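Local structure of ABC transporter periplasmic peptide-binding protein (Pseudoalteromonas, 4QFL) at residues A[58-63]-A[224-229]; A[99-104]-A[185-190]; A[104-109]-A[213-218]. The protein binds dipeptides such as Ala-Phe in the periplasm, probably handing them to the membrane part of an ABC transporter for uptake. One frame throughout, in Å; residues are numbered along the deposited sequence. Where two conformers were deposited one is given.

Contact 1: A[58-63]-A[224-229]; sequences NQLYDR and VRFYKN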
loop_
_atom_site.group_PDB
_atom_site.type_symbol
_atom_site.label_atom_id
_atom_site.label_comp_id
_atom_site.label_asym_id
_atom_site.label_seq_id
_atom_site.Cartn_x
_atom_site.Cartn_y
_atom_site.Cartn_z
ATOM N N ASN A 58 6.283 1.605 10.792
ATOM C CA ASN A 58 5.866 1.815 12.172
ATOM C C ASN A 58 6.945 1.446 13.162
ATOM O O ASN A 58 6.843 1.793 14.336
ATOM C CB ASN A 58 4.598 1.019 12.499
ATOM C CG ASN A 58 3.386 1.550 11.796
ATOM O OD1 ASN A 58 2.714 0.830 11.053
ATOM N ND2 ASN A 58 3.095 2.815 12.016
ATOM N N GLN A 59 7.970 0.738 12.701
ATOM C CA GLN A 59 9.015 0.265 13.598
ATOM C C GLN A 59 10.157 1.266 13.768
ATOM O O GLN A 59 10.595 1.527 14.879
ATOM C CB GLN A 59 9.546 -1.090 13.139
ATOM C CG GLN A 59 8.620 -2.267 13.453
ATOM C CD GLN A 59 7.269 -2.161 12.782
ATOM O OE1 GLN A 59 7.164 -2.201 11.554
ATOM N NE2 GLN A 59 6.222 -2.027 13.584
ATOM N N LEU A 60 10.637 1.833 12.669
ATOM C CA LEU A 60 11.791 2.720 12.735
ATOM C C LEU A 60 11.422 4.180 12.823
ATOM O O LEU A 60 12.257 5.001 13.185
ATOM C CB LEU A 60 12.684 2.524 11.515
ATOM C CG LEU A 60 13.349 1.171 11.346
ATOM C CD1 LEU A 60 13.943 1.092 9.967
ATOM C CD2 LEU A 60 14.420 0.989 12.402
ATOM N N TYR A 61 10.184 4.512 12.469
ATOM C CA TYR A 61 9.801 5.909 12.258
ATOM C C TYR A 61 8.521 6.341 12.978
ATOM O O TYR A 61 7.788 5.512 13.505
ATOM C CB TYR A 61 9.602 6.174 10.763
ATOM C CG TYR A 61 10.817 5.962 9.901
ATOM C CD1 TYR A 61 11.860 6.882 9.898
ATOM C CD2 TYR A 61 10.915 4.849 9.061
ATOM C CE1 TYR A 61 12.984 6.694 9.087
ATOM C CE2 TYR A 61 12.035 4.653 8.249
ATOM C CZ TYR A 61 13.062 5.582 8.267
ATOM O OH TYR A 61 14.170 5.387 7.475
ATOM N N ASP A 62 8.266 7.650 12.983
ATOM C CA ASP A 62 6.957 8.193 13.326
ATOM C C ASP A 62 6.545 9.191 12.261
ATOM O O ASP A 62 7.393 9.769 11.592
ATOM C CB ASP A 62 6.978 8.926 14.669
ATOM C CG ASP A 62 7.395 8.040 15.828
ATOM O OD1 ASP A 62 6.565 7.233 16.289
ATOM O OD2 ASP A 62 8.541 8.184 16.302
ATOM N N ARG A 63 5.239 9.401 12.128
ATOM C CA ARG A 63 4.691 10.420 11.246
ATOM C C ARG A 63 4.351 11.639 12.075
ATOM O O ARG A 63 4.486 11.628 13.297
ATOM C CB ARG A 63 3.417 9.919 10.568
ATOM C CG ARG A 63 3.614 8.710 9.658
ATOM C CD ARG A 63 2.309 7.907 9.522
ATOM N NE ARG A 63 1.980 7.234 10.775
ATOM C CZ ARG A 63 0.902 6.483 10.973
ATOM N NH1 ARG A 63 0.030 6.294 9.991
ATOM N NH2 ARG A 63 0.698 5.918 12.158
ATOM N N VAL A 224 16.269 -9.176 8.620
ATOM C CA VAL A 224 16.456 -7.838 9.128
ATOM C C VAL A 224 16.355 -7.887 10.648
ATOM O O VAL A 224 15.500 -8.566 11.216
ATOM C CB VAL A 224 15.495 -6.816 8.469
ATOM C CG1 VAL A 224 14.260 -7.503 7.955
ATOM C CG2 VAL A 224 15.159 -5.676 9.418
ATOM N N ARG A 225 17.289 -7.204 11.296
ATOM C CA ARG A 225 17.359 -7.168 12.735
ATOM C C ARG A 225 17.264 -5.716 13.208
ATOM O O ARG A 225 17.992 -4.843 12.725
ATOM C CB ARG A 225 18.670 -7.812 13.187
ATOM C CG ARG A 225 18.799 -7.991 14.668
ATOM C CD ARG A 225 20.210 -8.421 15.024
ATOM N NE ARG A 225 20.659 -9.576 14.250
ATOM C CZ ARG A 225 20.292 -10.827 14.502
ATOM N NH1 ARG A 225 19.449 -11.086 15.489
ATOM N NH2 ARG A 225 20.755 -11.821 13.759
ATOM N N PHE A 226 16.327 -5.473 14.125
ATOM C CA PHE A 226 16.174 -4.191 14.799
ATOM C C PHE A 226 16.317 -4.405 16.303
ATOM O O PHE A 226 16.110 -5.518 16.812
ATOM C CB PHE A 226 14.774 -3.606 14.583
ATOM C CG PHE A 226 14.451 -3.242 13.155
ATOM C CD1 PHE A 226 15.446 -2.925 12.242
ATOM C CD2 PHE A 226 13.126 -3.199 12.737
ATOM C CE1 PHE A 226 15.129 -2.584 10.939
ATOM C CE2 PHE A 226 12.801 -2.858 11.427
ATOM C CZ PHE A 226 13.811 -2.551 10.528
ATOM N N TYR A 227 16.656 -3.343 17.024
ATOM C CA TYR A 227 16.635 -3.408 18.477
ATOM C C TYR A 227 15.873 -2.243 19.091
ATOM O O TYR A 227 15.682 -1.197 18.467
ATOM C CB TYR A 227 18.046 -3.522 19.058
ATOM C CG TYR A 227 18.915 -2.309 18.854
ATOM C CD1 TYR A 227 19.529 -2.069 17.633
ATOM C CD2 TYR A 227 19.138 -1.415 19.887
ATOM C CE1 TYR A 227 20.333 -0.965 17.445
ATOM C CE2 TYR A 227 19.941 -0.313 19.712
ATOM C CZ TYR A 227 20.539 -0.091 18.491
ATOM O OH TYR A 227 21.343 1.008 18.318
ATOM N N LYS A 228 15.434 -2.442 20.322
ATOM C CA LYS A 228 14.602 -1.470 21.008
ATOM C C LYS A 228 15.274 -0.092 21.115
ATOM O O LYS A 228 16.472 0.023 21.394
ATOM C CB LYS A 228 14.213 -2.016 22.388
ATOM C CG LYS A 228 14.429 -1.071 23.533
ATOM C CD LYS A 228 13.787 -1.598 24.807
ATOM C CE LYS A 228 13.671 -0.493 25.846
ATOM N NZ LYS A 228 12.782 -0.857 26.980
ATOM N N ASN A 229 14.498 0.953 20.850
ATOM C CA ASN A 229 14.943 2.324 21.089
ATOM C C ASN A 229 14.654 2.733 22.527
ATOM O O ASN A 229 13.509 3.041 22.870
ATOM C CB ASN A 229 14.260 3.295 20.126
ATOM C CG ASN A 229 14.553 4.748 20.459
ATOM O OD1 ASN A 229 15.407 5.049 21.296
ATOM N ND2 ASN A 229 13.849 5.653 19.804
#
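Leu-60 lies across the Phe-226 ring, the two side chains crossing at about a right angle. The methyl CD2 of Leu-60 stands almost straight above the middle of the ring, 3.9 Å from its centroid and 10° off the normal, a CH-pi contact over the face. The other branch reaches the far end of the ring, Leu-60 CD1 being 3.7 Å from Phe-226 CZ, and Leu-60 CG lies over the same face. With CG anti to the carbonyl carbon (chi1 -64°), Leu-60 carries this fork forward from the last turn of helix 50-60 to the strand. The opposite face of the ring is covered from its own strand by Val-224 CG2, near the rim. Gln-59 adds only its first carbon: CB approaches Phe-226 CE2 obliquely at 4.1 Å, while the rest of the chain leads away; the Gln-59 side chain also touches Leu-242 and Tyr-244 of strand 241-246. The phenyl group is thus sandwiched between a leucine and a valine. Helix 50-60 ends here, Tyr-61 being the first residue to leave helical geometry, and the backbones of Gln-59 and Leu-60 bond to Tyr-213 and Gly-211. The contact seats the end of this helix on strand 223-228. No hydrogen bond or charge joins the two segments, and all three touching residues are buried, so cohesion across it rests on the shape fit and dispersion of hydrocarbon against an aromatic face.

Contact 2: A[99-104]-A[185-190]; sequences VKFHTT and VLSKEY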
loop_
_atom_site.group_PDB
_atom_site.type_symbol
_atom_site.label_atom_id
_atom_site.label_comp_id
_atom_site.label_asym_id
_atom_site.label_seq_id
_atom_site.Cartn_x
_atom_site.Cartn_y
_atom_site.Cartn_z
ATOM N N VAL A 99 12.027 15.114 21.209
ATOM C CA VAL A 99 12.058 13.847 20.486
ATOM C C VAL A 99 13.446 13.604 19.941
ATOM O O VAL A 99 13.977 14.429 19.210
ATOM C CB VAL A 99 11.084 13.835 19.304
ATOM C CG1 VAL A 99 11.259 12.547 18.503
ATOM C CG2 VAL A 99 9.648 14.003 19.794
ATOM N N LYS A 100 14.027 12.466 20.297
ATOM C CA LYS A 100 15.396 12.154 19.903
ATOM C C LYS A 100 15.463 11.218 18.713
ATOM O O LYS A 100 14.769 10.206 18.671
ATOM C CB LYS A 100 16.164 11.516 21.068
ATOM C CG LYS A 100 16.590 12.495 22.154
ATOM C CD LYS A 100 17.212 11.757 23.303
ATOM C CE LYS A 100 17.425 12.661 24.493
ATOM N NZ LYS A 100 18.056 11.905 25.599
ATOM N N PHE A 101 16.313 11.553 17.755
ATOM C CA PHE A 101 16.651 10.617 16.698
ATOM C C PHE A 101 17.521 9.490 17.232
ATOM O O PHE A 101 18.211 9.651 18.237
ATOM C CB PHE A 101 17.349 11.326 15.538
ATOM C CG PHE A 101 16.413 12.112 14.673
ATOM C CD1 PHE A 101 15.577 11.470 13.772
ATOM C CD2 PHE A 101 16.353 13.490 14.768
ATOM C CE1 PHE A 101 14.703 12.186 12.972
ATOM C CE2 PHE A 101 15.482 14.209 13.973
ATOM C CZ PHE A 101 14.653 13.552 13.078
ATOM N N HIS A 102 17.475 8.352 16.545
ATOM C CA HIS A 102 18.267 7.173 16.899
ATOM C C HIS A 102 19.757 7.427 16.999
ATOM O O HIS A 102 20.345 8.149 16.198
ATOM C CB HIS A 102 18.070 6.056 15.872
ATOM C CG HIS A 102 16.673 5.535 15.804
ATOM N ND1 HIS A 102 16.169 4.919 14.682
ATOM C CD2 HIS A 102 15.676 5.528 16.718
ATOM C CE1 HIS A 102 14.919 4.560 14.902
ATOM N NE2 HIS A 102 14.595 4.920 16.130
ATOM N N THR A 103 20.364 6.824 18.003
ATOM C CA THR A 103 21.787 6.615 17.981
ATOM C C THR A 103 21.958 5.236 17.377
ATOM O O THR A 103 21.431 4.249 17.893
ATOM C CB THR A 103 22.387 6.657 19.389
ATOM O OG1 THR A 103 22.259 7.981 19.919
ATOM C CG2 THR A 103 23.858 6.261 19.354
ATOM N N THR A 104 22.665 5.172 16.258
ATOM C CA THR A 104 22.929 3.909 15.610
ATOM C C THR A 104 24.429 3.768 15.523
ATOM O O THR A 104 25.161 4.660 15.954
ATOM C CB THR A 104 22.411 3.915 14.186
ATOM O OG1 THR A 104 23.228 4.802 13.414
ATOM C CG2 THR A 104 20.946 4.364 14.142
ATOM N N VAL A 185 8.881 10.933 9.215
ATOM C CA VAL A 185 9.861 12.000 9.408
ATOM C C VAL A 185 11.306 11.492 9.427
ATOM O O VAL A 185 11.643 10.584 10.196
ATOM C CB VAL A 185 9.595 12.751 10.721
ATOM C CG1 VAL A 185 10.678 13.789 10.960
ATOM C CG2 VAL A 185 8.226 13.401 10.673
ATOM N N LEU A 186 12.153 12.091 8.592
ATOM C CA LEU A 186 13.553 11.688 8.482
ATOM C C LEU A 186 14.496 12.647 9.205
ATOM O O LEU A 186 14.087 13.723 9.631
ATOM C CB LEU A 186 13.966 11.592 7.009
ATOM C CG LEU A 186 13.085 10.710 6.127
ATOM C CD1 LEU A 186 13.577 10.737 4.684
ATOM C CD2 LEU A 186 13.112 9.316 6.665
ATOM N N SER A 187 15.759 12.243 9.329
ATOM C CA SER A 187 16.790 13.048 9.988
ATOM C C SER A 187 17.572 13.949 9.035
ATOM O O SER A 187 18.320 13.461 8.183
ATOM C CB SER A 187 17.798 12.155 10.707
ATOM O OG SER A 187 18.906 12.932 11.139
ATOM N N LYS A 188 17.424 15.259 9.201
ATOM C CA LYS A 188 18.211 16.199 8.420
ATOM C C LYS A 188 19.678 16.149 8.813
ATOM O O LYS A 188 20.562 16.203 7.952
ATOM C CB LYS A 188 17.688 17.625 8.549
ATOM C CG LYS A 188 18.394 18.562 7.584
ATOM C CD LYS A 188 17.913 19.989 7.675
ATOM C CE LYS A 188 18.638 20.839 6.645
ATOM N NZ LYS A 188 18.228 22.268 6.681
ATOM N N GLU A 189 19.951 16.045 10.108
ATOM C CA GLU A 189 21.342 15.995 10.539
ATOM C C GLU A 189 22.069 14.805 9.921
ATOM O O GLU A 189 23.179 14.940 9.423
ATOM C CB GLU A 189 21.474 15.977 12.060
ATOM C CG GLU A 189 22.931 15.963 12.507
ATOM C CD GLU A 189 23.091 16.033 14.010
ATOM O OE1 GLU A 189 22.096 15.772 14.717
ATOM O OE2 GLU A 189 24.211 16.349 14.480
ATOM N N TYR A 190 21.436 13.640 9.948
ATOM C CA TYR A 190 22.007 12.457 9.323
ATOM C C TYR A 190 22.222 12.740 7.849
ATOM O O TYR A 190 23.310 12.526 7.317
ATOM C CB TYR A 190 21.069 11.262 9.513
ATOM C CG TYR A 190 21.563 9.940 8.958
ATOM C CD1 TYR A 190 22.890 9.546 9.093
ATOM C CD2 TYR A 190 20.691 9.075 8.324
ATOM C CE1 TYR A 190 23.331 8.340 8.589
ATOM C CE2 TYR A 190 21.119 7.870 7.823
ATOM C CZ TYR A 190 22.442 7.502 7.955
ATOM O OH TYR A 190 22.864 6.286 7.455
#
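Phe-101 pushes its ring against the backbone that leads into helix 188-196, and Ser-187 lies over one face of it. Ser-187 CB sits 4.0 Å from the ring centroid and 17° off the normal, a CH-pi contact set toward the rim above CD1 and CE1. Beside it, Ser-187 CA is 3.7 Å from Phe-101 CE1. Two carbonyl oxygens also come close to the phenyl group: Leu-186 O approaches Phe-101 CZ obliquely at 3.5 Å, and Val-185 O lies at the edge, near the ring plane, 4.4 Å from Phe-101 CE1. The ring is directed here by a chi1 of -76°, which places CG anti to the carbonyl carbon of Phe-101.

While Ser-187 CB faces the ring, its hydroxyl turns to the helix. Ser-187 is the N-cap of helix 188-196: OG, anti to the backbone N, accepts from Tyr-190 N at 2.9 Å in a nearly straight bond of 164°. The aromatic side chain therefore packs on the cap residue of a helix start, joining the loop after strand 90-95 to that helix. An alanine in place of Phe-101 would probably open a gap beside Ser-187 and leave the carbonyls of Val-185 and Leu-186 without their aromatic neighbour.

Farther out, helix 115-126 contacts both partners. Thr-121 OG1 bonds to Leu-186 N and Asp-117 OD1 to Lys-188 N, while Asp-117 also touches the Phe-101 side chain, as does Thr-210 from a loop. Beyond the cap, Glu-189 OE2 is tied to Thr-110 OG1, and Tyr-190 OH is bonded to Tyr-206 O; the Tyr-190 ring packs against those of Phe-107 and Phe-203.

Contact 3: A[104-109]-A[213-218]; sequences TAYFTP and YIYKEY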
loop_
_atom_site.group_PDB
_atom_site.type_symbol
_atom_site.label_atom_id
_atom_site.label_comp_id
_atom_site.label_asym_id
_atom_site.label_seq_id
_atom_site.Cartn_x
_atom_site.Cartn_y
_atom_site.Cartn_z
ATOM N N THR A 104 22.665 5.172 16.258
ATOM C CA THR A 104 22.929 3.909 15.610
ATOM C C THR A 104 24.429 3.768 15.523
ATOM O O THR A 104 25.161 4.660 15.954
ATOM C CB THR A 104 22.411 3.915 14.186
ATOM O OG1 THR A 104 23.228 4.802 13.414
ATOM C CG2 THR A 104 20.946 4.364 14.142
ATOM N N ALA A 105 24.882 2.658 14.942
ATOM C CA ALA A 105 26.306 2.413 14.718
ATOM C C ALA A 105 26.928 3.470 13.811
ATOM O O ALA A 105 28.102 3.768 13.932
ATOM C CB ALA A 105 26.522 1.022 14.129
ATOM N N TYR A 106 26.129 4.042 12.914
ATOM C CA TYR A 106 26.633 4.963 11.909
ATOM C C TYR A 106 26.249 6.430 12.161
ATOM O O TYR A 106 26.667 7.314 11.415
ATOM C CB TYR A 106 26.179 4.498 10.517
ATOM C CG TYR A 106 24.757 3.966 10.511
ATOM C CD1 TYR A 106 23.677 4.812 10.295
ATOM C CD2 TYR A 106 24.496 2.622 10.746
ATOM C CE1 TYR A 106 22.376 4.337 10.308
ATOM C CE2 TYR A 106 23.197 2.138 10.756
ATOM C CZ TYR A 106 22.146 3.002 10.536
ATOM O OH TYR A 106 20.859 2.530 10.549
ATOM N N PHE A 107 25.475 6.697 13.217
ATOM C CA PHE A 107 25.008 8.069 13.499
ATOM C C PHE A 107 24.695 8.333 14.971
ATOM O O PHE A 107 24.108 7.494 15.652
ATOM C CB PHE A 107 23.779 8.407 12.642
ATOM C CG PHE A 107 23.180 9.778 12.915
ATOM C CD1 PHE A 107 23.741 10.926 12.371
ATOM C CD2 PHE A 107 22.024 9.910 13.680
ATOM C CE1 PHE A 107 23.177 12.167 12.599
ATOM C CE2 PHE A 107 21.455 11.155 13.908
ATOM C CZ PHE A 107 22.039 12.282 13.370
ATOM N N THR A 108 25.100 9.507 15.449
ATOM C CA THR A 108 24.739 9.998 16.773
ATOM C C THR A 108 24.291 11.447 16.635
ATOM O O THR A 108 25.070 12.298 16.176
ATOM C CB THR A 108 25.938 9.982 17.745
ATOM O OG1 THR A 108 26.546 8.685 17.749
ATOM C CG2 THR A 108 25.490 10.339 19.154
ATOM N N PRO A 109 23.037 11.738 17.027
ATOM C CA PRO A 109 22.480 13.095 16.941
ATOM C C PRO A 109 23.225 14.094 17.817
ATOM O O PRO A 109 23.764 13.709 18.853
ATOM C CB PRO A 109 21.046 12.921 17.464
ATOM C CG PRO A 109 21.058 11.635 18.233
ATOM C CD PRO A 109 22.041 10.765 17.513
ATOM N N TYR A 213 11.989 1.228 17.309
ATOM C CA TYR A 213 13.114 0.324 17.097
ATOM C C TYR A 213 14.157 0.961 16.206
ATOM O O TYR A 213 13.862 1.867 15.437
ATOM C CB TYR A 213 12.645 -1.003 16.509
ATOM C CG TYR A 213 11.530 -1.630 17.306
ATOM C CD1 TYR A 213 11.803 -2.443 18.408
ATOM C CD2 TYR A 213 10.202 -1.402 16.967
ATOM C CE1 TYR A 213 10.778 -3.023 19.150
ATOM C CE2 TYR A 213 9.169 -1.973 17.703
ATOM C CZ TYR A 213 9.467 -2.782 18.796
ATOM O OH TYR A 213 8.444 -3.354 19.525
ATOM N N ILE A 214 15.385 0.471 16.316
ATOM C CA ILE A 214 16.527 1.051 15.633
ATOM C C ILE A 214 17.126 0.014 14.717
ATOM O O ILE A 214 17.109 -1.175 15.024
ATOM C CB ILE A 214 17.605 1.488 16.643
ATOM C CG1 ILE A 214 16.989 2.408 17.694
ATOM C CG2 ILE A 214 18.770 2.160 15.939
ATOM C CD1 ILE A 214 17.973 2.872 18.735
ATOM N N TYR A 215 17.657 0.460 13.590
ATOM C CA TYR A 215 18.308 -0.438 12.639
ATOM C C TYR A 215 19.595 -1.047 13.206
ATOM O O TYR A 215 20.462 -0.328 13.720
ATOM C CB TYR A 215 18.609 0.310 11.342
ATOM C CG TYR A 215 19.401 -0.476 10.328
ATOM C CD1 TYR A 215 20.786 -0.565 10.422
ATOM C CD2 TYR A 215 18.770 -1.109 9.264
ATOM C CE1 TYR A 215 21.519 -1.271 9.491
ATOM C CE2 TYR A 215 19.496 -1.820 8.326
ATOM C CZ TYR A 215 20.872 -1.893 8.447
ATOM O OH TYR A 215 21.605 -2.593 7.523
ATOM N N LYS A 216 19.710 -2.370 13.110
ATOM C CA LYS A 216 20.932 -3.078 13.502
ATOM C C LYS A 216 21.611 -3.762 12.308
ATOM O O LYS A 216 22.788 -3.527 12.036
ATOM C CB LYS A 216 20.629 -4.095 14.607
ATOM C CG LYS A 216 21.827 -4.882 15.089
ATOM C CD LYS A 216 22.843 -3.989 15.780
ATOM C CE LYS A 216 24.148 -4.741 16.073
ATOM N NZ LYS A 216 23.960 -5.889 17.010
ATOM N N GLU A 217 20.859 -4.578 11.572
ATOM C CA GLU A 217 21.452 -5.481 10.598
ATOM C C GLU A 217 20.484 -5.878 9.484
ATOM O O GLU A 217 19.276 -5.938 9.683
ATOM C CB GLU A 217 21.925 -6.734 11.341
ATOM C CG GLU A 217 22.723 -7.731 10.530
ATOM C CD GLU A 217 23.019 -8.990 11.324
ATOM O OE1 GLU A 217 23.017 -8.916 12.572
ATOM O OE2 GLU A 217 23.240 -10.054 10.708
ATOM N N TYR A 218 21.035 -6.169 8.314
ATOM C CA TYR A 218 20.249 -6.634 7.182
ATOM C C TYR A 218 21.065 -7.591 6.302
ATOM O O TYR A 218 22.111 -7.219 5.772
ATOM C CB TYR A 218 19.747 -5.432 6.378
ATOM C CG TYR A 218 19.100 -5.740 5.036
ATOM C CD1 TYR A 218 18.089 -6.695 4.915
ATOM C CD2 TYR A 218 19.488 -5.048 3.890
ATOM C CE1 TYR A 218 17.494 -6.955 3.686
ATOM C CE2 TYR A 218 18.904 -5.304 2.665
ATOM C CZ TYR A 218 17.912 -6.251 2.568
ATOM O OH TYR A 218 17.353 -6.475 1.338
HETATM O O HOH W 1 23.312 0.322 13.833
#
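Tyr-106 presents its ring edge to Tyr-215, whose CD1 lies near the Tyr-106 plane and 3.6 Å from Tyr-106 CE2. The ring planes are inclined at 67° and the centroids lie 5.8 Å apart, an oblique pair. One face of the Tyr-106 ring is covered by Thr-104 OG1, 3.1 Å above the plane and over its centre. On the Tyr-215 ring, Glu-217 N lies 4.0 Å above one face, toward the rim. Tyr-106 OH reaches Tyr-215 CD1 at 3.1 Å, and its polar partner is the carbonyl of Pro-207. A chi1 of 39° holds Tyr-106 CG between its own N and carbonyl carbon, folding the ring back over Thr-104. Tyr-206 meets Tyr-106 edge-to-face and also touches Tyr-215, while Phe-42 packs edge-to-face on Tyr-215.

Away from the rings, Thr-104 and Ile-214 join through methyls, CG2 to CG2 at 3.6 Å. Thr-104 thus divides its side chain: the methyl meets the strand, while the hydroxyl turns back to its own loop and accepts from Tyr-106 N at 3.0 Å, with an angle of 140°. No direct hydrogen bond crosses between the segments; a water bridges them instead, accepting from Ala-105 N and donating to Tyr-215 O at 2.9 Å.

Strand 213-219 pairs antiparallel with strand 223-228 and carries a classic beta bulge in which Lys-216 and Glu-217 both face Arg-225. Against it, the loop before helix 115-126 makes an ST turn at Thr-104, whose hydroxyl both closes the turn and lies beneath the folded-back Tyr-106 ring.

How the contacts relate
All three contacts lie on the same side of the chain's centre, their own centres about 10 to 12 Å apart. Contact 1 is entirely buried and purely apolar, whereas contact 2 is equally buried but sets a ring against the polar start of a helix. Contact 3 is mostly buried too, but includes a partly exposed tyrosine and a bridging water. Contacts 1 and 3 share one sheet: strands 223-228 and 213-219 are neighbours, and Tyr-227 O lies 2.7 Å from Ile-214 N. Contacts 2 and 3 use successive parts of one loop and meet at Thr-104. Asp-62 O, 3.0 Å from Val-185 N, ties contact 1 to contact 2.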